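Local coordinates for outer membrane protein Omp121 (Bacteroides thetaiotaomicron, PDB 5FQ8) that probably imports a substrate across the bacterial outer membrane as the beta-barrel component of a TonB-dependent transport system, at residues I815-M829 / L899-G913. Sequence-based numbering, arbitrary orientation.
Sequences ISLGIDFDIRQGGVM and LVDKSYVKLRSVVLG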
loop_
_atom_site.group_PDB
_atom_site.type_symbol
_atom_site.label_atom_id
_atom_site.label_comp_id
_atom_site.label_asym_id
_atom_site.label_seq_id
_atom_site.Cartn_x
_atom_site.Cartn_y
_atom_site.Cartn_z
ATOM N N ILE B 815 -48.611 30.472 -13.777
ATOM C CA ILE B 815 -47.839 30.389 -12.548
ATOM C C ILE B 815 -48.195 29.112 -11.804
ATOM O O ILE B 815 -49.334 28.646 -11.855
ATOM C CB ILE B 815 -48.084 31.638 -11.685
ATOM C CG1 ILE B 815 -47.624 32.871 -12.433
ATOM C CG2 ILE B 815 -47.348 31.561 -10.370
ATOM C CD1 ILE B 815 -48.733 33.731 -12.839
ATOM N N SER B 816 -47.196 28.514 -11.160
ATOM C CA SER B 816 -47.379 27.344 -10.313
ATOM C C SER B 816 -46.753 27.613 -8.954
ATOM O O SER B 816 -45.815 28.399 -8.838
ATOM C CB SER B 816 -46.759 26.103 -10.934
ATOM O OG SER B 816 -46.628 26.260 -12.332
ATOM N N LEU B 817 -47.297 26.994 -7.918
ATOM C CA LEU B 817 -46.670 27.047 -6.607
ATOM C C LEU B 817 -46.879 25.729 -5.896
ATOM O O LEU B 817 -47.970 25.165 -5.925
ATOM C CB LEU B 817 -47.214 28.176 -5.751
ATOM C CG LEU B 817 -46.403 28.431 -4.497
ATOM C CD1 LEU B 817 -45.016 28.751 -4.909
ATOM C CD2 LEU B 817 -46.977 29.594 -3.776
ATOM N N GLY B 818 -45.821 25.242 -5.272
ATOM C CA GLY B 818 -45.878 23.999 -4.536
ATOM C C GLY B 818 -45.191 24.132 -3.201
ATOM O O GLY B 818 -44.101 24.691 -3.107
ATOM N N ILE B 819 -45.838 23.646 -2.153
ATOM C CA ILE B 819 -45.324 23.771 -0.799
ATOM C C ILE B 819 -45.538 22.438 -0.119
ATOM O O ILE B 819 -46.683 22.008 0.047
ATOM C CB ILE B 819 -46.023 24.887 -0.014
ATOM C CG1 ILE B 819 -45.818 26.214 -0.716
ATOM C CG2 ILE B 819 -45.427 24.990 1.342
ATOM C CD1 ILE B 819 -46.309 27.383 0.064
ATOM N N ASP B 820 -44.453 21.775 0.262
ATOM C CA ASP B 820 -44.544 20.476 0.905
ATOM C C ASP B 820 -43.909 20.521 2.286
ATOM O O ASP B 820 -42.843 21.113 2.471
ATOM C CB ASP B 820 -43.894 19.414 0.041
ATOM C CG ASP B 820 -44.388 19.458 -1.357
ATOM O OD1 ASP B 820 -43.994 20.387 -2.078
ATOM O OD2 ASP B 820 -45.184 18.580 -1.728
ATOM N N PHE B 821 -44.572 19.905 3.250
ATOM C CA PHE B 821 -44.085 19.826 4.613
ATOM C C PHE B 821 -43.850 18.375 4.946
ATOM O O PHE B 821 -44.684 17.528 4.637
ATOM C CB PHE B 821 -45.077 20.439 5.600
ATOM C CG PHE B 821 -45.095 21.917 5.569
ATOM C CD1 PHE B 821 -45.865 22.580 4.661
ATOM C CD2 PHE B 821 -44.318 22.639 6.425
ATOM C CE1 PHE B 821 -45.869 23.934 4.618
ATOM C CE2 PHE B 821 -44.321 23.990 6.386
ATOM C CZ PHE B 821 -45.096 24.642 5.484
ATOM N N ASP B 822 -42.706 18.096 5.546
ATOM C CA ASP B 822 -42.366 16.761 6.008
ATOM C C ASP B 822 -42.542 16.750 7.509
ATOM O O ASP B 822 -42.065 17.657 8.193
ATOM C CB ASP B 822 -40.935 16.389 5.634
ATOM C CG ASP B 822 -40.760 14.913 5.409
ATOM O OD1 ASP B 822 -41.476 14.122 6.051
ATOM O OD2 ASP B 822 -39.907 14.547 4.580
ATOM N N ILE B 823 -43.254 15.755 8.017
ATOM C CA ILE B 823 -43.518 15.681 9.445
ATOM C C ILE B 823 -43.261 14.268 9.922
ATOM O O ILE B 823 -43.999 13.345 9.566
ATOM C CB ILE B 823 -44.939 16.115 9.802
ATOM C CG1 ILE B 823 -45.128 17.583 9.467
ATOM C CG2 ILE B 823 -45.178 15.908 11.269
ATOM C CD1 ILE B 823 -45.749 17.793 8.148
ATOM N N ARG B 824 -42.225 14.100 10.732
ATOM C CA ARG B 824 -41.836 12.805 11.265
ATOM C C ARG B 824 -41.670 12.976 12.756
ATOM O O ARG B 824 -40.952 13.879 13.194
ATOM C CB ARG B 824 -40.534 12.299 10.642
ATOM C CG ARG B 824 -40.416 12.568 9.159
ATOM C CD ARG B 824 -39.203 11.939 8.558
ATOM N NE ARG B 824 -39.207 12.186 7.135
ATOM C CZ ARG B 824 -38.342 11.674 6.282
ATOM N NH1 ARG B 824 -37.388 10.868 6.709
ATOM N NH2 ARG B 824 -38.443 11.969 5.000
ATOM N N GLN B 825 -42.332 12.121 13.525
ATOM C CA GLN B 825 -42.433 12.295 14.960
ATOM C C GLN B 825 -42.099 10.994 15.653
ATOM O O GLN B 825 -42.673 9.949 15.331
ATOM C CB GLN B 825 -43.837 12.751 15.363
ATOM C CG GLN B 825 -44.173 14.153 14.928
ATOM C CD GLN B 825 -43.522 15.209 15.798
ATOM O OE1 GLN B 825 -43.212 14.955 16.961
ATOM N NE2 GLN B 825 -43.311 16.404 15.238
ATOM N N GLY B 826 -41.192 11.064 16.609
ATOM C CA GLY B 826 -40.916 9.924 17.450
ATOM C C GLY B 826 -39.568 9.290 17.150
ATOM O O GLY B 826 -39.031 9.377 16.044
ATOM N N GLY B 827 -39.027 8.637 18.166
ATOM C CA GLY B 827 -37.755 7.972 18.050
ATOM C C GLY B 827 -36.613 8.815 18.570
ATOM O O GLY B 827 -36.779 9.935 19.053
ATOM N N VAL B 828 -35.411 8.259 18.442
ATOM C CA VAL B 828 -34.234 8.839 19.068
ATOM C C VAL B 828 -33.007 8.462 18.258
ATOM O O VAL B 828 -32.999 7.470 17.537
ATOM C CB VAL B 828 -34.137 8.371 20.541
ATOM C CG1 VAL B 828 -33.690 6.949 20.620
ATOM C CG2 VAL B 828 -33.241 9.261 21.332
ATOM N N MET B 829 -31.968 9.278 18.368
ATOM C CA MET B 829 -30.734 9.045 17.645
ATOM C C MET B 829 -29.572 9.584 18.463
ATOM O O MET B 829 -29.725 10.573 19.175
ATOM C CB MET B 829 -30.789 9.717 16.269
ATOM C CG MET B 829 -30.855 11.235 16.339
ATOM S SD MET B 829 -30.998 12.066 14.763
ATOM C CE MET B 829 -29.744 11.258 13.823
ATOM N N LEU B 899 -28.661 10.776 23.557
ATOM C CA LEU B 899 -29.715 10.337 22.660
ATOM C C LEU B 899 -30.719 11.469 22.506
ATOM O O LEU B 899 -31.254 11.971 23.501
ATOM C CB LEU B 899 -30.378 9.080 23.195
ATOM C CG LEU B 899 -29.462 7.875 23.134
ATOM C CD1 LEU B 899 -30.053 6.743 23.890
ATOM C CD2 LEU B 899 -29.259 7.486 21.704
ATOM N N VAL B 900 -30.958 11.881 21.263
ATOM C CA VAL B 900 -31.715 13.082 20.943
ATOM C C VAL B 900 -32.961 12.714 20.150
ATOM O O VAL B 900 -32.941 11.787 19.337
ATOM C CB VAL B 900 -30.824 14.063 20.167
ATOM C CG1 VAL B 900 -31.640 15.137 19.514
ATOM C CG2 VAL B 900 -29.817 14.650 21.108
ATOM N N ASP B 901 -34.045 13.450 20.398
ATOM C CA ASP B 901 -35.317 13.199 19.734
ATOM C C ASP B 901 -35.199 13.393 18.225
ATOM O O ASP B 901 -34.699 14.412 17.752
ATOM C CB ASP B 901 -36.378 14.133 20.319
ATOM C CG ASP B 901 -37.795 13.709 19.990
ATOM O OD1 ASP B 901 -38.045 13.183 18.890
ATOM O OD2 ASP B 901 -38.673 13.923 20.845
ATOM N N LYS B 902 -35.701 12.415 17.480
ATOM C CA LYS B 902 -35.629 12.353 16.028
ATOM C C LYS B 902 -36.677 13.222 15.349
ATOM O O LYS B 902 -36.591 13.439 14.141
ATOM C CB LYS B 902 -35.803 10.898 15.587
ATOM C CG LYS B 902 -34.736 10.318 14.699
ATOM C CD LYS B 902 -34.985 8.834 14.480
ATOM C CE LYS B 902 -34.464 8.337 13.127
ATOM N NZ LYS B 902 -33.097 8.839 12.821
ATOM N N SER B 903 -37.632 13.746 16.104
ATOM C CA SER B 903 -38.830 14.338 15.536
ATOM C C SER B 903 -38.527 15.683 14.904
ATOM O O SER B 903 -37.679 16.435 15.387
ATOM C CB SER B 903 -39.889 14.494 16.624
ATOM O OG SER B 903 -40.276 13.235 17.141
ATOM N N TYR B 904 -39.220 15.974 13.803
ATOM C CA TYR B 904 -39.110 17.283 13.171
ATOM C C TYR B 904 -40.301 17.536 12.254
ATOM O O TYR B 904 -40.965 16.609 11.789
ATOM C CB TYR B 904 -37.787 17.445 12.397
ATOM C CG TYR B 904 -37.563 16.522 11.202
ATOM C CD1 TYR B 904 -38.151 16.785 9.971
ATOM C CD2 TYR B 904 -36.719 15.418 11.301
ATOM C CE1 TYR B 904 -37.936 15.961 8.893
ATOM C CE2 TYR B 904 -36.500 14.593 10.228
ATOM C CZ TYR B 904 -37.107 14.868 9.020
ATOM O OH TYR B 904 -36.884 14.048 7.944
ATOM N N VAL B 905 -40.582 18.820 12.044
ATOM C CA VAL B 905 -41.425 19.294 10.954
ATOM C C VAL B 905 -40.521 20.076 10.023
ATOM O O VAL B 905 -39.729 20.903 10.478
ATOM C CB VAL B 905 -42.598 20.183 11.417
ATOM C CG1 VAL B 905 -43.389 20.609 10.226
ATOM C CG2 VAL B 905 -43.507 19.461 12.394
ATOM N N LYS B 906 -40.636 19.826 8.727
ATOM C CA LYS B 906 -39.731 20.451 7.776
ATOM C C LYS B 906 -40.484 21.064 6.606
ATOM O O LYS B 906 -41.323 20.407 5.987
ATOM C CB LYS B 906 -38.711 19.438 7.269
ATOM C CG LYS B 906 -37.351 20.025 7.073
ATOM C CD LYS B 906 -36.379 18.992 6.597
ATOM C CE LYS B 906 -35.593 18.411 7.723
ATOM N NZ LYS B 906 -34.697 17.377 7.186
ATOM N N LEU B 907 -40.178 22.323 6.308
ATOM C CA LEU B 907 -40.488 22.883 5.003
ATOM C C LEU B 907 -39.587 22.215 3.971
ATOM O O LEU B 907 -38.498 22.707 3.660
ATOM C CB LEU B 907 -40.310 24.398 5.008
ATOM C CG LEU B 907 -40.730 25.101 3.715
ATOM C CD1 LEU B 907 -42.063 24.592 3.224
ATOM C CD2 LEU B 907 -40.789 26.592 3.903
ATOM N N ARG B 908 -40.035 21.078 3.449
ATOM C CA ARG B 908 -39.203 20.252 2.583
ATOM C C ARG B 908 -38.816 20.992 1.310
ATOM O O ARG B 908 -37.634 21.143 1.009
ATOM C CB ARG B 908 -39.951 18.965 2.260
ATOM C CG ARG B 908 -39.133 17.891 1.608
ATOM C CD ARG B 908 -38.617 16.904 2.624
ATOM N NE ARG B 908 -37.259 17.240 2.999
ATOM C CZ ARG B 908 -36.545 16.590 3.894
ATOM N NH1 ARG B 908 -37.055 15.554 4.524
ATOM N NH2 ARG B 908 -35.324 16.999 4.157
ATOM N N SER B 909 -39.803 21.474 0.553
ATOM C CA SER B 909 -39.543 22.142 -0.717
ATOM C C SER B 909 -40.587 23.208 -0.999
ATOM O O SER B 909 -41.735 23.107 -0.567
ATOM C CB SER B 909 -39.539 21.147 -1.867
ATOM O OG SER B 909 -40.811 20.548 -1.996
ATOM N N VAL B 910 -40.180 24.223 -1.752
ATOM C CA VAL B 910 -41.091 25.214 -2.325
ATOM C C VAL B 910 -40.651 25.504 -3.755
ATOM O O VAL B 910 -39.504 25.895 -3.983
ATOM C CB VAL B 910 -41.120 26.513 -1.502
ATOM C CG1 VAL B 910 -41.950 27.555 -2.211
ATOM C CG2 VAL B 910 -41.673 26.258 -0.136
ATOM N N VAL B 911 -41.558 25.338 -4.718
ATOM C CA VAL B 911 -41.250 25.545 -6.133
ATOM C C VAL B 911 -42.202 26.578 -6.732
ATOM O O VAL B 911 -43.417 26.367 -6.751
ATOM C CB VAL B 911 -41.336 24.235 -6.929
ATOM C CG1 VAL B 911 -40.698 24.427 -8.265
ATOM C CG2 VAL B 911 -40.665 23.131 -6.191
ATOM N N LEU B 912 -41.650 27.665 -7.263
ATOM C CA LEU B 912 -42.419 28.704 -7.939
ATOM C C LEU B 912 -42.089 28.654 -9.425
ATOM O O LEU B 912 -40.987 29.024 -9.835
ATOM C CB LEU B 912 -42.112 30.081 -7.356
ATOM C CG LEU B 912 -42.810 31.256 -8.035
ATOM C CD1 LEU B 912 -44.270 31.007 -8.011
ATOM C CD2 LEU B 912 -42.518 32.571 -7.374
ATOM N N GLY B 913 -43.041 28.219 -10.228
ATOM C CA GLY B 913 -42.828 28.051 -11.659
ATOM C C GLY B 913 -43.624 29.046 -12.479
ATOM O O GLY B 913 -44.788 29.316 -12.179
#
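D822 and R908 form a salt bridge across neighbouring antiparallel strands of a TonB-dependent receptor barrel, whose wall in strands 815-825 and 904-913 is largely polar within and largely apolar without. OD2 of D822 accepts R908 NH1 at 3.0 Å, the carboxylate and guanidinium planes 75° apart. R824 holds the carboxylate side-on, NE to OD1 and NH2 to OD2, so two arginines share OD2 from one face of its plane. The arginines probably favour a charged carboxylate. Over one face of the R824 guanidinium lies Y904 OH, 3.0 Å above the plane; R824 NH1 and NH2 also bond S74 OG and the I73 carbonyl of the plug, while E952 takes R908 NH2. Replacing R824 by alanine would probably leave D822 with R908 but without its two-point clamp, and S74 and the I73 carbonyl without these donors.

On the outer face, L907 CD1 sits over the F821 ring in a CH-pi contact, 4.0 Å from the centroid; with CG anti to the backbone N (chi1 -175°), the leucine reaches across to it. I823 CG1 meets V905 CG1 at 3.6 Å, and V910 lies near a bound detergent.

Backbone pairing runs from S816–G913 to R824–Y904, broken by a beta bulge with R908 extra opposite D820 and F821, and resumes at V828–D901. The chemistry is thus consistent with a lipid-facing surface backed by an ionic network that ties barrel to plug.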